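Local coordinates for C-glycoside 3-oxidase (Microbacterium trichothecenolyticum, PDB 7DVE), which oxidises the C3 hydroxyl of the sugar in C-glycosides such as isoorientin and mangiferin, using FAD and molecular oxygen and releasing hydrogen peroxide, at residues F117-G122 against D391-P396; L280-G285 against V383-S388. One frame throughout, in Å; residues are numbered along the deposited sequence.

Contact 1: residues F117-G122 against D391-P396. With FAD (flavin-adenine dinucleotide), chain C.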
ATOM      1  N   PHE A 117       4.169  -4.238   9.021  1.00 49.07           N
ATOM      2  CA  PHE A 117       3.454  -5.245   8.252  1.00 46.35           C
ATOM      3  C   PHE A 117       2.047  -5.385   8.815  1.00 49.58           C
ATOM      4  O   PHE A 117       1.782  -4.993   9.955  1.00 49.29           O
ATOM      5  CB  PHE A 117       4.129  -6.620   8.313  1.00 50.05           C
ATOM      6  CG  PHE A 117       5.626  -6.583   8.200  1.00 51.52           C
ATOM      7  CD1 PHE A 117       6.415  -6.401   9.331  1.00 48.73           C
ATOM      8  CD2 PHE A 117       6.241  -6.768   6.975  1.00 51.22           C
ATOM      9  CE1 PHE A 117       7.762  -6.370   9.243  1.00 48.66           C
ATOM     10  CE2 PHE A 117       7.629  -6.740   6.877  1.00 50.78           C
ATOM     11  CZ  PHE A 117       8.386  -6.544   8.017  1.00 51.47           C
ATOM     12  N   SER A 118       1.162  -5.989   8.017  1.00 47.01           N
ATOM     13  CA  SER A 118      -0.151  -6.470   8.453  1.00 50.02           C
ATOM     14  C   SER A 118      -0.329  -7.910   7.982  1.00 49.79           C
ATOM     15  O   SER A 118       0.048  -8.250   6.863  1.00 52.18           O
ATOM     16  CB  SER A 118      -1.320  -5.624   7.893  1.00 49.09           C
ATOM     17  OG  SER A 118      -1.361  -4.336   8.470  1.00 49.08           O
ATOM     18  N   SER A 119      -0.924  -8.750   8.820  1.00 50.51           N
ATOM     19  CA  SER A 119      -1.151 -10.158   8.481  1.00 53.64           C
ATOM     20  C   SER A 119      -2.631 -10.450   8.696  1.00 55.39           C
ATOM     21  O   SER A 119      -3.051 -10.728   9.826  1.00 55.81           O
ATOM     22  CB  SER A 119      -0.279 -11.078   9.321  1.00 52.95           C
ATOM     23  OG  SER A 119       1.041 -11.129   8.801  1.00 54.38           O
ATOM     24  N   ASN A 120      -3.412 -10.384   7.616  1.00 55.59           N
ATOM     25  CA  ASN A 120      -4.868 -10.523   7.680  1.00 55.20           C
ATOM     26  C   ASN A 120      -5.425 -10.531   6.263  1.00 52.90           C
ATOM     27  O   ASN A 120      -4.751 -10.121   5.315  1.00 53.18           O
ATOM     28  CB  ASN A 120      -5.504  -9.398   8.493  1.00 52.37           C
ATOM     29  CG  ASN A 120      -5.176  -8.021   7.934  1.00 53.44           C
ATOM     30  OD1 ASN A 120      -4.222  -7.367   8.381  1.00 50.79           O
ATOM     31  ND2 ASN A 120      -5.967  -7.569   6.943  1.00 50.72           N
ATOM     32  N   VAL A 121      -6.655 -11.021   6.118  1.00 56.16           N
ATOM     33  CA  VAL A 121      -7.306 -10.936   4.814  1.00 55.46           C
ATOM     34  C   VAL A 121      -7.600  -9.470   4.531  1.00 51.33           C
ATOM     35  O   VAL A 121      -8.125  -8.751   5.387  1.00 53.09           O
ATOM     36  CB  VAL A 121      -8.556 -11.830   4.766  1.00 57.45           C
ATOM     37  CG1 VAL A 121      -9.354 -11.609   3.468  1.00 55.73           C
ATOM     38  CG2 VAL A 121      -8.130 -13.317   4.847  1.00 59.37           C
ATOM     39  N   GLY A 122      -7.164  -8.989   3.369  1.00 51.87           N
ATOM     40  CA  GLY A 122      -7.182  -7.573   3.057  1.00 52.53           C
ATOM     41  C   GLY A 122      -5.831  -6.880   3.149  1.00 52.96           C
ATOM     42  O   GLY A 122      -5.687  -5.767   2.615  1.00 49.17           O
ATOM     43  N   ASP A 391      11.853 -15.694  11.375  1.00 65.35           N
ATOM     44  CA  ASP A 391      10.927 -14.794  12.037  1.00 63.87           C
ATOM     45  C   ASP A 391       9.840 -15.624  12.723  1.00 63.55           C
ATOM     46  O   ASP A 391       9.937 -16.851  12.817  1.00 64.00           O
ATOM     47  CB  ASP A 391      10.394 -13.764  11.040  1.00 61.07           C
ATOM     48  CG  ASP A 391       9.460 -14.356   9.990  1.00 62.61           C
ATOM     49  OD1 ASP A 391       9.094 -15.552  10.073  1.00 62.20           O
ATOM     50  OD2 ASP A 391       9.088 -13.598   9.055  1.00 61.98           O
ATOM     51  N   GLY A 392       8.785 -14.960  13.203  1.00 63.81           N
ATOM     52  CA  GLY A 392       7.737 -15.653  13.932  1.00 64.49           C
ATOM     53  C   GLY A 392       6.951 -16.642  13.102  1.00 62.92           C
ATOM     54  O   GLY A 392       6.259 -17.493  13.668  1.00 62.18           O
ATOM     55  N   TYR A 393       7.041 -16.544  11.773  1.00 62.84           N
ATOM     56  CA  TYR A 393       6.455 -17.495  10.832  1.00 63.66           C
ATOM     57  C   TYR A 393       7.429 -18.590  10.387  1.00 64.20           C
ATOM     58  O   TYR A 393       7.040 -19.481   9.615  1.00 62.87           O
ATOM     59  CB  TYR A 393       5.937 -16.741   9.598  1.00 63.45           C
ATOM     60  CG  TYR A 393       4.799 -15.775   9.877  1.00 62.44           C
ATOM     61  CD1 TYR A 393       3.514 -16.239  10.090  1.00 62.10           C
ATOM     62  CD2 TYR A 393       5.012 -14.404   9.921  1.00 60.02           C
ATOM     63  CE1 TYR A 393       2.472 -15.369  10.341  1.00 62.31           C
ATOM     64  CE2 TYR A 393       3.971 -13.523  10.168  1.00 60.66           C
ATOM     65  CZ  TYR A 393       2.702 -14.015  10.372  1.00 61.33           C
ATOM     66  OH  TYR A 393       1.641 -13.173  10.616  1.00 61.59           O
ATOM     67  N   GLY A 394       8.682 -18.547  10.842  1.00 63.08           N
ATOM     68  CA  GLY A 394       9.675 -19.509  10.400  1.00 63.10           C
ATOM     69  C   GLY A 394      10.261 -19.264   9.029  1.00 63.17           C
ATOM     70  O   GLY A 394      10.871 -20.177   8.460  1.00 68.32           O
ATOM     71  N   MET A 395      10.104 -18.159   8.516  1.00 62.22           N
ATOM     72  CA  MET A 395      10.614 -17.594   7.279  1.00 64.24           C
ATOM     73  C   MET A 395      11.943 -16.915   7.556  1.00 64.23           C
ATOM     74  O   MET A 395      12.175 -16.455   8.676  1.00 65.11           O
ATOM     75  CB  MET A 395       9.612 -16.587   6.709  1.00 63.27           C
ATOM     76  CG  MET A 395       8.348 -17.206   6.112  1.00 64.28           C
ATOM     77  SD  MET A 395       8.600 -18.682   5.094  1.00 73.47           S
ATOM     78  CE  MET A 395       8.978 -17.950   3.504  1.00 65.59           C
ATOM     79  N   PRO A 396      12.842 -16.865   6.573  1.00 64.51           N
ATOM     80  CA  PRO A 396      14.199 -16.369   6.853  1.00 64.39           C
ATOM     81  C   PRO A 396      14.163 -14.942   7.370  1.00 66.13           C
ATOM     82  O   PRO A 396      13.503 -14.070   6.793  1.00 64.37           O
ATOM     83  CB  PRO A 396      14.920 -16.472   5.505  1.00 63.85           C
ATOM     84  CG  PRO A 396      14.088 -17.342   4.649  1.00 65.53           C
ATOM     85  CD  PRO A 396      12.749 -17.572   5.286  1.00 65.66           C
TER
HETATM   86  PA  FAD C 801      -0.290  -5.807   1.680  1.00 52.71           P
HETATM   87  O1A FAD C 801       0.696  -5.869   2.786  1.00 53.98           O
HETATM   88  O2A FAD C 801      -1.346  -4.770   1.720  1.00 51.84           O
HETATM   89  O5B FAD C 801      -0.903  -7.299   1.666  1.00 55.82           O
HETATM   90  C5B FAD C 801      -0.016  -8.415   1.555  1.00 52.77           C
HETATM   91  C4B FAD C 801      -0.637  -9.629   2.197  1.00 54.23           C
HETATM   92  O4B FAD C 801       0.307 -10.717   1.966  1.00 55.29           O
HETATM   93  C3B FAD C 801      -0.717  -9.469   3.729  1.00 56.76           C
HETATM   94  O3B FAD C 801      -2.068  -9.752   4.141  1.00 55.53           O
HETATM   95  C2B FAD C 801       0.240 -10.573   4.202  1.00 54.00           C
HETATM   96  O2B FAD C 801      -0.219 -11.198   5.404  1.00 53.14           O
HETATM   97  C1B FAD C 801       0.162 -11.587   3.078  1.00 56.53           C
HETATM   98  N9A FAD C 801       1.349 -12.517   3.110  1.00 58.82           N
HETATM   99  C8A FAD C 801       2.607 -12.051   3.163  1.00 57.00           C
HETATM  100  N7A FAD C 801       3.445 -13.094   3.169  1.00 58.51           N
HETATM  101  C5A FAD C 801       2.717 -14.212   3.127  1.00 61.01           C
HETATM  102  C6A FAD C 801       3.079 -15.502   3.096  1.00 63.10           C
HETATM  103  N6A FAD C 801       4.389 -15.747   3.127  1.00 63.88           N
HETATM  104  N1A FAD C 801       2.181 -16.504   3.036  1.00 63.15           N
HETATM  105  C2A FAD C 801       0.826 -16.166   3.006  1.00 63.43           C
HETATM  106  N3A FAD C 801       0.467 -14.805   3.025  1.00 60.31           N
HETATM  107  C4A FAD C 801       1.418 -13.858   3.085  1.00 60.47           C
HETATM  108  N1  FAD C 801      -1.309   3.470   0.904  1.00 46.90           N
HETATM  109  C2  FAD C 801      -1.730   4.388  -0.043  1.00 48.94           C
HETATM  110  O2  FAD C 801      -1.468   4.161  -1.218  1.00 47.44           O
HETATM  111  N3  FAD C 801      -2.420   5.545   0.351  1.00 49.43           N
HETATM  112  C4  FAD C 801      -2.733   5.751   1.713  1.00 46.34           C
HETATM  113  O4  FAD C 801      -3.362   6.762   2.045  1.00 44.99           O
HETATM  114  C4X FAD C 801      -2.303   4.818   2.651  1.00 47.60           C
HETATM  115  N5  FAD C 801      -2.517   4.981   3.980  1.00 48.00           N
HETATM  116  C5X FAD C 801      -2.200   3.975   4.845  1.00 47.91           C
HETATM  117  C6  FAD C 801      -2.541   4.060   6.208  1.00 46.89           C
HETATM  118  C7  FAD C 801      -2.283   3.026   7.100  1.00 47.81           C
HETATM  119  C7M FAD C 801      -2.680   3.149   8.593  1.00 47.59           C
HETATM  120  C8  FAD C 801      -1.657   1.868   6.636  1.00 47.10           C
HETATM  121  C8M FAD C 801      -1.361   0.716   7.615  1.00 46.92           C
HETATM  122  C9  FAD C 801      -1.305   1.774   5.283  1.00 48.01           C
HETATM  123  C9A FAD C 801      -1.565   2.822   4.381  1.00 46.91           C
HETATM  124  N10 FAD C 801      -1.210   2.744   3.078  1.00 48.35           N
HETATM  125  C10 FAD C 801      -1.601   3.689   2.220  1.00 47.89           C
HETATM  126  C1' FAD C 801      -0.411   1.614   2.523  1.00 47.91           C
HETATM  127  C2' FAD C 801      -1.227   0.508   1.844  1.00 49.69           C
HETATM  128  O2' FAD C 801      -2.003  -0.165   2.849  1.00 49.02           O
HETATM  129  C3' FAD C 801      -0.281  -0.475   1.077  1.00 48.66           C
HETATM  130  O3' FAD C 801       0.440   0.236   0.060  1.00 49.14           O
HETATM  131  C4' FAD C 801      -1.077  -1.563   0.353  1.00 50.60           C
HETATM  132  O4' FAD C 801      -1.868  -2.276   1.291  1.00 49.37           O
HETATM  133  C5' FAD C 801      -0.114  -2.558  -0.351  1.00 52.64           C
HETATM  134  O5' FAD C 801      -0.846  -3.699  -0.843  1.00 52.08           O
HETATM  135  P   FAD C 801      -0.174  -5.147  -1.113  1.00 53.84           P
HETATM  136  O1P FAD C 801      -1.196  -6.196  -1.383  1.00 54.13           O
HETATM  137  O2P FAD C 801       0.890  -4.900  -2.108  1.00 54.87           O
HETATM  138  O3P FAD C 801       0.474  -5.676   0.272  1.00 54.12           O
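Tyr393 reaches out from a type I turn, Asp391 to Gly394, and meets Ser119 on the FAD-lining loop 117-122 of this GMC oxidoreductase. Their hydroxyls meet tip to tip: Ser119 OG and Tyr393 OH lie 2.8 Å apart in a hydrogen bond that either could donate. With backbones so far apart (CA to CA 10.8 Å for Ser119 and Tyr393), a long phenol suits one side and a short serine the other. With CG anti to its own carbonyl carbon (chi1 -64°), the Tyr393 phenol extends across the gap to the serine and also packs on Val42. Ser119 OG has two further hydrogen-bond partners, Tyr98 OH and Arg276 NH1, so this buried hydroxyl is held by three groups.

Arg276 also bonds the carbonyl of Ser118, bracing the loop where it passes the adenosine ribose. There the backbone runs close to the sugar: Ser118 O lies 3.3 Å from FAD O2B, while Ser119 CA approaches the same ribose oxygen at 3.4 Å. Ser118 and Asn120 are both FAD-binding residues. Asn120 is fixed by its own amide, whose OD1 takes a bond from His127 and whose ND2 gives one to Val121 O at 2.9 Å. At the phi of Gly122 (103°) a beta carbon would collide with the carbonyl oxygen of Val121.

On the other side, Asp391 shapes the turn that presents the tyrosine. Asp391 OD2 bonds Gln279, while Asp391 OD1 accepts from Tyr393 N at 2.8 Å, closing an Asx turn. From the opposite face of the carboxylate plane, Met395 N donates to the same Asp391 OD1 at 3.2 Å.

Contact 2: residues L280-G285 against V383-S388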
ATOM      1  N   LEU A 280       9.963 -14.635   0.512  1.00 62.58           N
ATOM      2  CA  LEU A 280       9.504 -15.906  -0.033  1.00 63.58           C
ATOM      3  C   LEU A 280      10.368 -16.341  -1.207  1.00 64.84           C
ATOM      4  O   LEU A 280      10.721 -17.523  -1.319  1.00 66.18           O
ATOM      5  CB  LEU A 280       8.035 -15.799  -0.444  1.00 63.32           C
ATOM      6  CG  LEU A 280       7.462 -16.959  -1.255  1.00 65.94           C
ATOM      7  CD1 LEU A 280       7.620 -18.272  -0.491  1.00 68.10           C
ATOM      8  CD2 LEU A 280       5.999 -16.687  -1.594  1.00 63.67           C
ATOM      9  N   LEU A 281      10.742 -15.397  -2.083  1.00 64.10           N
ATOM     10  CA  LEU A 281      11.575 -15.766  -3.229  1.00 65.29           C
ATOM     11  C   LEU A 281      12.952 -16.252  -2.772  1.00 65.89           C
ATOM     12  O   LEU A 281      13.469 -17.242  -3.293  1.00 67.49           O
ATOM     13  CB  LEU A 281      11.708 -14.593  -4.213  1.00 64.03           C
ATOM     14  CG  LEU A 281      10.486 -13.976  -4.941  1.00 65.84           C
ATOM     15  CD1 LEU A 281      10.848 -13.445  -6.327  1.00 61.94           C
ATOM     16  CD2 LEU A 281       9.306 -14.929  -5.024  1.00 64.30           C
ATOM     17  N   TRP A 282      13.548 -15.583  -1.782  1.00 65.20           N
ATOM     18  CA  TRP A 282      14.833 -16.032  -1.234  1.00 65.97           C
ATOM     19  C   TRP A 282      14.715 -17.427  -0.634  1.00 67.28           C
ATOM     20  O   TRP A 282      15.522 -18.314  -0.931  1.00 68.34           O
ATOM     21  CB  TRP A 282      15.342 -15.033  -0.191  1.00 64.91           C
ATOM     22  CG  TRP A 282      16.599 -15.474   0.529  1.00 69.46           C
ATOM     23  CD1 TRP A 282      16.679 -16.241   1.657  1.00 68.34           C
ATOM     24  CD2 TRP A 282      17.945 -15.150   0.170  1.00 70.15           C
ATOM     25  NE1 TRP A 282      17.995 -16.433   2.010  1.00 73.49           N
ATOM     26  CE2 TRP A 282      18.790 -15.771   1.112  1.00 72.66           C
ATOM     27  CE3 TRP A 282      18.516 -14.398  -0.859  1.00 72.09           C
ATOM     28  CZ2 TRP A 282      20.180 -15.661   1.056  1.00 74.83           C
ATOM     29  CZ3 TRP A 282      19.905 -14.302  -0.926  1.00 73.68           C
ATOM     30  CH2 TRP A 282      20.717 -14.928   0.023  1.00 75.61           C
ATOM     31  N   ALA A 283      13.694 -17.644   0.199  1.00 67.59           N
ATOM     32  CA  ALA A 283      13.462 -18.968   0.769  1.00 66.57           C
ATOM     33  C   ALA A 283      13.276 -20.037  -0.303  1.00 69.86           C
ATOM     34  O   ALA A 283      13.605 -21.206  -0.067  1.00 72.30           O
ATOM     35  CB  ALA A 283      12.242 -18.939   1.688  1.00 67.71           C
ATOM     36  N   SER A 284      12.761 -19.673  -1.479  1.00 68.88           N
ATOM     37  CA  SER A 284      12.545 -20.657  -2.535  1.00 70.66           C
ATOM     38  C   SER A 284      13.744 -20.816  -3.469  1.00 71.44           C
ATOM     39  O   SER A 284      13.651 -21.564  -4.454  1.00 71.15           O
ATOM     40  CB  SER A 284      11.308 -20.289  -3.358  1.00 70.98           C
ATOM     41  OG  SER A 284      10.257 -19.857  -2.515  1.00 72.22           O
ATOM     42  N   GLY A 285      14.859 -20.146  -3.187  1.00 70.84           N
ATOM     43  CA  GLY A 285      16.029 -20.242  -4.042  1.00 70.87           C
ATOM     44  C   GLY A 285      15.949 -19.449  -5.328  1.00 71.86           C
ATOM     45  O   GLY A 285      16.741 -19.698  -6.237  1.00 70.52           O
ATOM     46  N   VAL A 383      16.687  -5.210   1.697  1.00 56.47           N
ATOM     47  CA  VAL A 383      16.357  -6.211   2.702  1.00 58.62           C
ATOM     48  C   VAL A 383      17.142  -7.480   2.383  1.00 59.74           C
ATOM     49  O   VAL A 383      17.050  -8.005   1.271  1.00 62.95           O
ATOM     50  CB  VAL A 383      14.846  -6.485   2.772  1.00 55.60           C
ATOM     51  CG1 VAL A 383      14.274  -6.760   1.400  1.00 58.16           C
ATOM     52  CG2 VAL A 383      14.576  -7.649   3.717  1.00 58.06           C
ATOM     53  N   ALA A 384      17.917  -7.961   3.353  1.00 59.22           N
ATOM     54  CA  ALA A 384      18.712  -9.177   3.272  1.00 62.39           C
ATOM     55  C   ALA A 384      18.140 -10.238   4.206  1.00 62.70           C
ATOM     56  O   ALA A 384      17.396  -9.933   5.142  1.00 63.34           O
ATOM     57  CB  ALA A 384      20.179  -8.895   3.637  1.00 59.00           C
ATOM     58  N   PHE A 385      18.510 -11.493   3.967  1.00 65.85           N
ATOM     59  CA  PHE A 385      17.892 -12.607   4.674  1.00 67.54           C
ATOM     60  C   PHE A 385      18.951 -13.531   5.249  1.00 70.64           C
ATOM     61  O   PHE A 385      20.055 -13.641   4.719  1.00 70.74           O
ATOM     62  CB  PHE A 385      16.944 -13.383   3.751  1.00 66.88           C
ATOM     63  CG  PHE A 385      15.861 -12.536   3.192  1.00 66.37           C
ATOM     64  CD1 PHE A 385      14.782 -12.173   3.977  1.00 63.77           C
ATOM     65  CD2 PHE A 385      15.940 -12.047   1.893  1.00 65.34           C
ATOM     66  CE1 PHE A 385      13.787 -11.360   3.463  1.00 61.03           C
ATOM     67  CE2 PHE A 385      14.953 -11.240   1.387  1.00 61.00           C
ATOM     68  CZ  PHE A 385      13.883 -10.893   2.176  1.00 61.25           C
ATOM     69  N   SER A 386      18.595 -14.191   6.350  1.00 73.89           N
ATOM     70  CA  SER A 386      19.506 -15.032   7.110  1.00 74.83           C
ATOM     71  C   SER A 386      19.326 -16.492   6.728  1.00 78.66           C
ATOM     72  O   SER A 386      18.196 -16.959   6.543  1.00 74.29           O
ATOM     73  CB  SER A 386      19.276 -14.861   8.615  1.00 74.89           C
ATOM     74  OG  SER A 386      20.205 -15.654   9.353  1.00 78.27           O
ATOM     75  N   ASP A 387      20.454 -17.209   6.627  1.00 82.65           N
ATOM     76  CA  ASP A 387      20.429 -18.651   6.387  1.00 83.32           C
ATOM     77  C   ASP A 387      19.909 -19.423   7.592  1.00 82.57           C
ATOM     78  O   ASP A 387      19.372 -20.524   7.435  1.00 84.99           O
ATOM     79  CB  ASP A 387      21.828 -19.186   6.058  1.00 87.33           C
ATOM     80  CG  ASP A 387      22.344 -18.747   4.694  1.00 92.51           C
ATOM     81  OD1 ASP A 387      21.545 -18.678   3.726  1.00 87.92           O
ATOM     82  OD2 ASP A 387      23.580 -18.536   4.594  1.00 95.98           O
ATOM     83  N   SER A 388      20.078 -18.882   8.793  1.00 79.34           N
ATOM     84  CA  SER A 388      19.832 -19.627  10.019  1.00 80.27           C
ATOM     85  C   SER A 388      18.643 -19.100  10.802  1.00 78.77           C
ATOM     86  O   SER A 388      17.771 -19.879  11.198  1.00 80.16           O
ATOM     87  CB  SER A 388      21.075 -19.587  10.914  1.00 80.82           C
ATOM     88  OG  SER A 388      21.590 -18.268  10.987  1.00 81.82           O
TER
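Helix 276-283 packs against the antiparallel pair of strands 382-386 and 396-401, and here Trp282 of its last turn meets Phe385 of the first strand. Phe385 CB sits over one face of the indole, 3.7 Å from the centroid of the Trp282 five-membered ring and 15° off its normal, a CH-pi contact. The two rings are set obliquely, planes at 34°, and the side chains run past each other in opposite directions; Phe385 CD2 comes within 3.7 Å of Trp282 CB. Trp282 CG lies anti to the backbone N (chi1 174°), which carries the indole out from the helix and across strand 382-386. At the indole edge, near its plane, Asp387 OD1 lies 4.3 Å from Trp282 CZ2, and Arg287 makes a cation-pi contact with the ring. With an alanine here, Phe385 would probably lose its flat apolar partner and Arg287 its cation-pi mate, leaving a gap between helix and strand.

At the helix end, Ser284 OG donates to Leu280 O at 2.7 Å, and Ser284 N bonds the same oxygen. Gly285, lacking a beta carbon, takes a positive phi readily, and its N-H to Trp282 O is one of the two bonds back into the last turn that make this helix end a Schellman motif.

How the contacts relate
Contact 2 is nested in sequence within the loop closed by contact 1, and their centres lie 14 Å apart. They touch where Pro396 and Met395, at the end of 391-396, meet the helix and strand: Pro396 CG is 3.8 Å from Ala283 CB, and Pro396 O lies 3.6 Å from Phe385 CD1. One helix, 276-283, serves both, bonding the two segments of contact 1 and carrying the tryptophan of contact 2. Contact 1 borders the adenosine end of the cofactor, where 117-122 passes the ribose, whereas contact 2 lies farther out near the surface, the Phe385 side chain about 10 Å from FAD.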